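Local atomic coordinates of extracellular ligand-binding receptor (Verminephrobacter eiseniae, PDB entry 4M88), a protein that probably binds an amino acid outside the cytoplasm as the solute-binding component of an ABC transporter of the leucine-binding protein family. Residues S109-G114 against F118-A123; D125-E130 against R342-G347. All blocks are in the same frame, centred on the assembly; numbering follows the deposited sequence.

How the interactions relate
Interaction 1 lies in the lobe of the five-stranded parallel sheet and runs toward interaction 2, which probably sits near the crossing between the two lobes of this periplasmic-binding-protein fold. Interaction 1 is buried and local, joining the helix and the following strand of one beta-alpha-beta unit. Interaction 2 is only partly buried and bridges residues far apart in sequence, pairing helix 125-138 with the approach to strand 345-349 of the mixed sheet. Each uses the flat face of an arginine guanidinium: R111 is stacked on an imidazole and bonded to a backbone carbonyl, whereas R342 lies against a glutamine amide near the surface. The two touch where A123 CB packs on V344 CG2.

Interaction 1. Residues S109-G114 against F118-A123; sequences SLRTPG and FFHVRA
R111 reaches across to H120 and lays its guanidinium over the imidazole, the centres 4.3 Å apart and the planes 27° from parallel. The stack is offset: H120 CB lies beneath one face of the guanidinium, 3.5 Å from R111 NH1, while R111 NE passes over the rim of the ring. With CG anti to the backbone N (chi1 -179°) and a bend at chi3, the long chain runs past H120 and carries its tip to the turn after strand 118-119. There R111 NH1 donates to R122 O over 2.9 Å. The bond is nearly straight, 172° at the hydrogen, and the oxygen lies in the guanidinium plane, although the donor stands above the plane of the carbonyl. Two waters bridge the same groups: one links R111 NH2 to R122 O, so that this carbonyl accepts twice, and the other joins R111 NH1 to H120 ND1. Stack and bonds together probably restrict the rotation of the guanidinium, and H120 is held by the stack and the water. A leucine in place of this arginine would probably leave R122 O without its direct donor and one face of the imidazole without its cover. Behind the histidine, F118 lies against the L110 carbonyl, its CE2 3.8 Å from L110 O, and one face of its ring receives H120 CE1. The R122 side chain turns elsewhere, its NH1 in a salt bridge with E290. The contact joins the last two elements of the unit formed by strand 99-101, helix 108-111 and strand 118-119, at the edge of the parallel sheet. I84 of helix 81-89 packs on both L110 and F118, V100 backs F118 from the adjacent strand, and the loop residue A339 touches R111.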
loop_
_atom_site.group_PDB
_atom_site.type_symbol
_atom_site.label_atom_id
_atom_site.label_comp_id
_atom_site.label_asym_id
_atom_site.label_seq_id
_atom_site.Cartn_x
_atom_site.Cartn_y
_atom_site.Cartn_z
ATOM N N SER A 109 -2.327 -6.029 -11.913
ATOM C CA SER A 109 -1.348 -6.618 -12.832
ATOM C C SER A 109 -0.134 -7.223 -12.115
ATOM O O SER A 109 0.590 -8.035 -12.699
ATOM C CB SER A 109 -0.877 -5.587 -13.860
ATOM O OG SER A 109 -0.303 -4.457 -13.223
ATOM N N LEU A 110 0.095 -6.821 -10.865
ATOM C CA LEU A 110 1.225 -7.335 -10.082
ATOM C C LEU A 110 0.795 -8.508 -9.197
ATOM O O LEU A 110 1.616 -9.273 -8.688
ATOM C CB LEU A 110 1.810 -6.221 -9.213
ATOM C CG LEU A 110 2.230 -4.950 -9.954
ATOM C CD1 LEU A 110 2.732 -3.905 -8.968
ATOM C CD2 LEU A 110 3.284 -5.264 -11.016
ATOM N N ARG A 111 -0.510 -8.643 -9.027
ATOM C CA ARG A 111 -1.092 -9.602 -8.104
ATOM C C ARG A 111 -1.627 -10.818 -8.859
ATOM O O ARG A 111 -1.750 -11.927 -8.312
ATOM C CB ARG A 111 -2.224 -8.883 -7.365
ATOM C CG ARG A 111 -2.958 -9.690 -6.348
ATOM C CD ARG A 111 -3.893 -8.787 -5.578
ATOM N NE ARG A 111 -3.172 -7.845 -4.732
ATOM C CZ ARG A 111 -3.434 -7.670 -3.439
ATOM N NH1 ARG A 111 -2.736 -6.794 -2.728
ATOM N NH2 ARG A 111 -4.398 -8.376 -2.863
ATOM N N THR A 112 -1.930 -10.611 -10.135
ATOM C CA THR A 112 -2.545 -11.650 -10.952
ATOM C C THR A 112 -1.773 -11.723 -12.258
ATOM O O THR A 112 -1.820 -10.786 -13.056
ATOM C CB THR A 112 -4.022 -11.326 -11.223
ATOM O OG1 THR A 112 -4.698 -11.112 -9.976
ATOM C CG2 THR A 112 -4.699 -12.462 -11.969
ATOM N N PRO A 113 -1.048 -12.831 -12.478
ATOM C CA PRO A 113 -0.997 -14.027 -11.624
ATOM C C PRO A 113 -0.135 -13.892 -10.373
ATOM O O PRO A 113 -0.226 -14.757 -9.497
ATOM C CB PRO A 113 -0.375 -15.073 -12.549
ATOM C CG PRO A 113 0.538 -14.268 -13.418
ATOM C CD PRO A 113 -0.213 -12.990 -13.683
ATOM N N GLY A 114 0.684 -12.848 -10.280
ATOM C CA GLY A 114 1.598 -12.722 -9.156
ATOM C C GLY A 114 2.625 -13.841 -9.139
ATOM O O GLY A 114 3.065 -14.311 -10.190
ATOM N N PHE A 118 5.100 -14.692 -3.383
ATOM C CA PHE A 118 4.808 -13.270 -3.197
ATOM C C PHE A 118 3.453 -13.183 -2.483
ATOM O O PHE A 118 2.418 -13.570 -3.049
ATOM C CB PHE A 118 4.772 -12.623 -4.589
ATOM C CG PHE A 118 4.638 -11.122 -4.596
ATOM C CD1 PHE A 118 4.897 -10.363 -3.464
ATOM C CD2 PHE A 118 4.235 -10.476 -5.766
ATOM C CE1 PHE A 118 4.770 -8.961 -3.491
ATOM C CE2 PHE A 118 4.091 -9.089 -5.810
ATOM C CZ PHE A 118 4.362 -8.324 -4.663
ATOM N N PHE A 119 3.472 -12.748 -1.220
ATOM C CA PHE A 119 2.265 -12.728 -0.371
ATOM C C PHE A 119 1.813 -11.298 -0.173
ATOM O O PHE A 119 2.645 -10.401 -0.104
ATOM C CB PHE A 119 2.557 -13.354 1.002
ATOM C CG PHE A 119 2.770 -14.839 0.955
ATOM C CD1 PHE A 119 1.739 -15.709 1.273
ATOM C CD2 PHE A 119 3.999 -15.365 0.572
ATOM C CE1 PHE A 119 1.923 -17.084 1.229
ATOM C CE2 PHE A 119 4.202 -16.751 0.521
ATOM C CZ PHE A 119 3.157 -17.606 0.851
ATOM N N HIS A 120 0.500 -11.071 -0.089
ATOM C CA HIS A 120 0.001 -9.695 -0.012
ATOM C C HIS A 120 -0.734 -9.462 1.291
ATOM O O HIS A 120 -1.634 -10.214 1.637
ATOM C CB HIS A 120 -0.924 -9.408 -1.198
ATOM C CG HIS A 120 -0.284 -9.698 -2.514
ATOM N ND1 HIS A 120 0.551 -8.800 -3.146
ATOM C CD2 HIS A 120 -0.293 -10.812 -3.284
ATOM C CE1 HIS A 120 1.005 -9.341 -4.265
ATOM N NE2 HIS A 120 0.513 -10.564 -4.369
ATOM N N VAL A 121 -0.329 -8.424 2.017
ATOM C CA VAL A 121 -0.938 -8.102 3.300
ATOM C C VAL A 121 -2.058 -7.067 3.108
ATOM O O VAL A 121 -3.061 -7.101 3.806
ATOM C CB VAL A 121 0.128 -7.605 4.302
ATOM C CG1 VAL A 121 -0.508 -7.182 5.605
ATOM C CG2 VAL A 121 1.146 -8.720 4.563
ATOM N N ARG A 122 -1.881 -6.150 2.166
ATOM C CA ARG A 122 -2.921 -5.160 1.899
ATOM C C ARG A 122 -3.919 -5.712 0.894
ATOM O O ARG A 122 -3.566 -6.532 0.036
ATOM C CB ARG A 122 -2.317 -3.874 1.333
ATOM C CG ARG A 122 -1.533 -4.119 0.040
ATOM C CD ARG A 122 -1.335 -2.832 -0.737
ATOM N NE ARG A 122 -0.910 -1.759 0.158
ATOM C CZ ARG A 122 -1.304 -0.496 0.044
ATOM N NH1 ARG A 122 -0.862 0.423 0.898
ATOM N NH2 ARG A 122 -2.136 -0.149 -0.932
ATOM N N ALA A 123 -5.162 -5.249 0.986
ATOM C CA ALA A 123 -6.154 -5.567 -0.035
ATOM C C ALA A 123 -5.673 -5.012 -1.373
ATOM O O ALA A 123 -4.908 -4.033 -1.421
ATOM C CB ALA A 123 -7.506 -4.966 0.330
HETATM O O HOH W 1 -4.740 -9.067 0.132
HETATM O O HOH W 2 0.009 -5.957 -2.835
#

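Interaction 2. Residues D125-E130 against R342-G347; sequences DKQEIE and RYVNIG
A helix start meets an incoming strand here, in a mixed polar and apolar contact: Q127 and E128 in the first turns of helix 125-138 pack on R342 and V344 of the loop leading into strand 345-349 of the mixed sheet. Q127 does most of the work. Its CG stands anti to the backbone N (chi1 -165°), and the extended chain lies against the loop so that NE2 donates to R342 O over 2.9 Å. The bond is somewhat bent, 151° at the hydrogen, and the donor is tilted out of the carbonyl plane. The R342 guanidinium stacks almost exactly parallel to the amide, the two planes 2° apart, with Q127 NE2 over its centre and 3.8 Å from R342 CZ. R342 thus meets the glutamine twice, through its backbone oxygen and through the face of its side chain, which a bend at chi3 folds back over the amide. A crystal neighbour also touches R342, so this pose may be partly lattice-dependent. V344 points at the helix and sets CG2 between Q127 CD and the aliphatic part of E128, 3.9 Å from E128 CG. V253 of strand 250-254 touches both V344 and E128. The inner side is packed with V344 CG2 and the E128 methylenes, and the buried E128 carboxylate is satisfied by S231, which bonds OE2, and other partners. The outer side, at R342, relies on one hydrogen bond and a planar stack; a neutral amide probably suits the face of the charged guanidinium, as it brings no like charge.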
loop_
_atom_site.group_PDB
_atom_site.type_symbol
_atom_site.label_atom_id
_atom_site.label_comp_id
_atom_site.label_asym_id
_atom_site.label_seq_id
_atom_site.Cartn_x
_atom_site.Cartn_y
_atom_site.Cartn_z
ATOM N N ASP A 125 -5.746 -3.231 -5.217
ATOM C CA ASP A 125 -6.351 -2.089 -5.893
ATOM C C ASP A 125 -7.718 -2.446 -6.460
ATOM O O ASP A 125 -8.617 -1.609 -6.469
ATOM C CB ASP A 125 -5.442 -1.579 -7.025
ATOM C CG ASP A 125 -4.252 -0.781 -6.511
ATOM O OD1 ASP A 125 -4.082 -0.694 -5.276
ATOM O OD2 ASP A 125 -3.483 -0.256 -7.354
ATOM N N LYS A 126 -7.891 -3.688 -6.915
ATOM C CA LYS A 126 -9.160 -4.050 -7.551
ATOM C C LYS A 126 -10.322 -3.963 -6.566
ATOM O O LYS A 126 -11.381 -3.389 -6.861
ATOM C CB LYS A 126 -9.080 -5.444 -8.173
ATOM C CG LYS A 126 -10.366 -5.893 -8.858
ATOM C CD LYS A 126 -10.143 -7.142 -9.701
ATOM C CE LYS A 126 -11.473 -7.703 -10.187
ATOM N NZ LYS A 126 -11.258 -8.687 -11.273
ATOM N N GLN A 127 -10.120 -4.519 -5.380
ATOM C CA GLN A 127 -11.167 -4.474 -4.373
ATOM C C GLN A 127 -11.375 -3.054 -3.882
ATOM O O GLN A 127 -12.510 -2.645 -3.632
ATOM C CB GLN A 127 -10.839 -5.378 -3.203
ATOM C CG GLN A 127 -12.060 -5.630 -2.337
ATOM C CD GLN A 127 -11.702 -6.261 -1.016
ATOM O OE1 GLN A 127 -10.591 -6.757 -0.830
ATOM N NE2 GLN A 127 -12.645 -6.244 -0.086
ATOM N N GLU A 128 -10.296 -2.295 -3.739
ATOM C CA GLU A 128 -10.439 -0.888 -3.360
ATOM C C GLU A 128 -11.240 -0.086 -4.390
ATOM O O GLU A 128 -12.095 0.731 -4.031
ATOM C CB GLU A 128 -9.072 -0.241 -3.131
ATOM C CG GLU A 128 -8.333 -0.862 -1.951
ATOM C CD GLU A 128 -7.194 0.005 -1.438
ATOM O OE1 GLU A 128 -6.789 0.951 -2.153
ATOM O OE2 GLU A 128 -6.717 -0.258 -0.308
ATOM N N ILE A 129 -10.945 -0.304 -5.666
ATOM C CA ILE A 129 -11.660 0.381 -6.746
ATOM C C ILE A 129 -13.134 -0.035 -6.827
ATOM O O ILE A 129 -14.014 0.808 -7.073
ATOM C CB ILE A 129 -10.946 0.150 -8.093
ATOM C CG1 ILE A 129 -9.681 1.019 -8.163
ATOM C CG2 ILE A 129 -11.855 0.482 -9.262
ATOM C CD1 ILE A 129 -8.693 0.567 -9.238
ATOM N N GLU A 130 -13.416 -1.321 -6.614
ATOM C CA GLU A 130 -14.806 -1.778 -6.592
ATOM C C GLU A 130 -15.570 -1.094 -5.461
ATOM O O GLU A 130 -16.715 -0.671 -5.637
ATOM C CB GLU A 130 -14.889 -3.299 -6.477
ATOM C CG GLU A 130 -14.498 -4.022 -7.776
ATOM C CD GLU A 130 -14.287 -5.524 -7.597
ATOM O OE1 GLU A 130 -14.100 -5.983 -6.445
ATOM O OE2 GLU A 130 -14.304 -6.245 -8.619
ATOM N N ARG A 342 -8.974 -8.965 2.877
ATOM C CA ARG A 342 -10.046 -8.291 2.132
ATOM C C ARG A 342 -10.574 -7.062 2.886
ATOM O O ARG A 342 -11.683 -6.572 2.619
ATOM C CB ARG A 342 -11.187 -9.258 1.823
ATOM C CG ARG A 342 -10.964 -10.150 0.593
ATOM C CD ARG A 342 -12.307 -10.736 0.085
ATOM N NE ARG A 342 -12.769 -10.102 -1.153
ATOM C CZ ARG A 342 -13.990 -9.606 -1.347
ATOM N NH1 ARG A 342 -14.901 -9.664 -0.383
ATOM N NH2 ARG A 342 -14.303 -9.049 -2.511
ATOM N N TYR A 343 -9.782 -6.562 3.826
ATOM C CA TYR A 343 -10.155 -5.361 4.576
ATOM C C TYR A 343 -10.068 -4.120 3.685
ATOM O O TYR A 343 -9.017 -3.796 3.157
ATOM C CB TYR A 343 -9.249 -5.184 5.808
ATOM C CG TYR A 343 -9.572 -3.965 6.662
ATOM C CD1 TYR A 343 -10.256 -4.097 7.862
ATOM C CD2 TYR A 343 -9.183 -2.684 6.270
ATOM C CE1 TYR A 343 -10.553 -2.988 8.644
ATOM C CE2 TYR A 343 -9.481 -1.571 7.041
ATOM C CZ TYR A 343 -10.154 -1.732 8.231
ATOM O OH TYR A 343 -10.453 -0.622 8.995
ATOM N N VAL A 344 -11.182 -3.412 3.540
ATOM C CA VAL A 344 -11.176 -2.139 2.830
ATOM C C VAL A 344 -12.127 -1.201 3.570
ATOM O O VAL A 344 -13.237 -1.589 3.913
ATOM C CB VAL A 344 -11.628 -2.318 1.361
ATOM C CG1 VAL A 344 -12.102 -1.012 0.796
ATOM C CG2 VAL A 344 -10.505 -2.900 0.501
ATOM N N ASN A 345 -11.690 0.023 3.843
ATOM C CA ASN A 345 -12.513 0.937 4.623
ATOM C C ASN A 345 -12.296 2.352 4.095
ATOM O O ASN A 345 -11.170 2.843 4.056
ATOM C CB ASN A 345 -12.121 0.850 6.103
ATOM C CG ASN A 345 -13.129 1.520 7.028
ATOM O OD1 ASN A 345 -14.111 2.115 6.586
ATOM N ND2 ASN A 345 -12.889 1.411 8.328
ATOM N N ILE A 346 -13.368 3.005 3.669
ATOM C CA ILE A 346 -13.196 4.326 3.084
ATOM C C ILE A 346 -13.300 5.397 4.146
ATOM O O ILE A 346 -14.309 5.480 4.852
ATOM C CB ILE A 346 -14.251 4.608 2.016
ATOM C CG1 ILE A 346 -14.166 3.566 0.906
ATOM C CG2 ILE A 346 -14.060 6.005 1.454
ATOM C CD1 ILE A 346 -15.210 3.756 -0.163
ATOM N N GLY A 347 -12.252 6.205 4.267
ATOM C CA GLY A 347 -12.288 7.359 5.149
ATOM C C GLY A 347 -12.543 8.599 4.314
ATOM O O GLY A 347 -12.189 8.629 3.138
#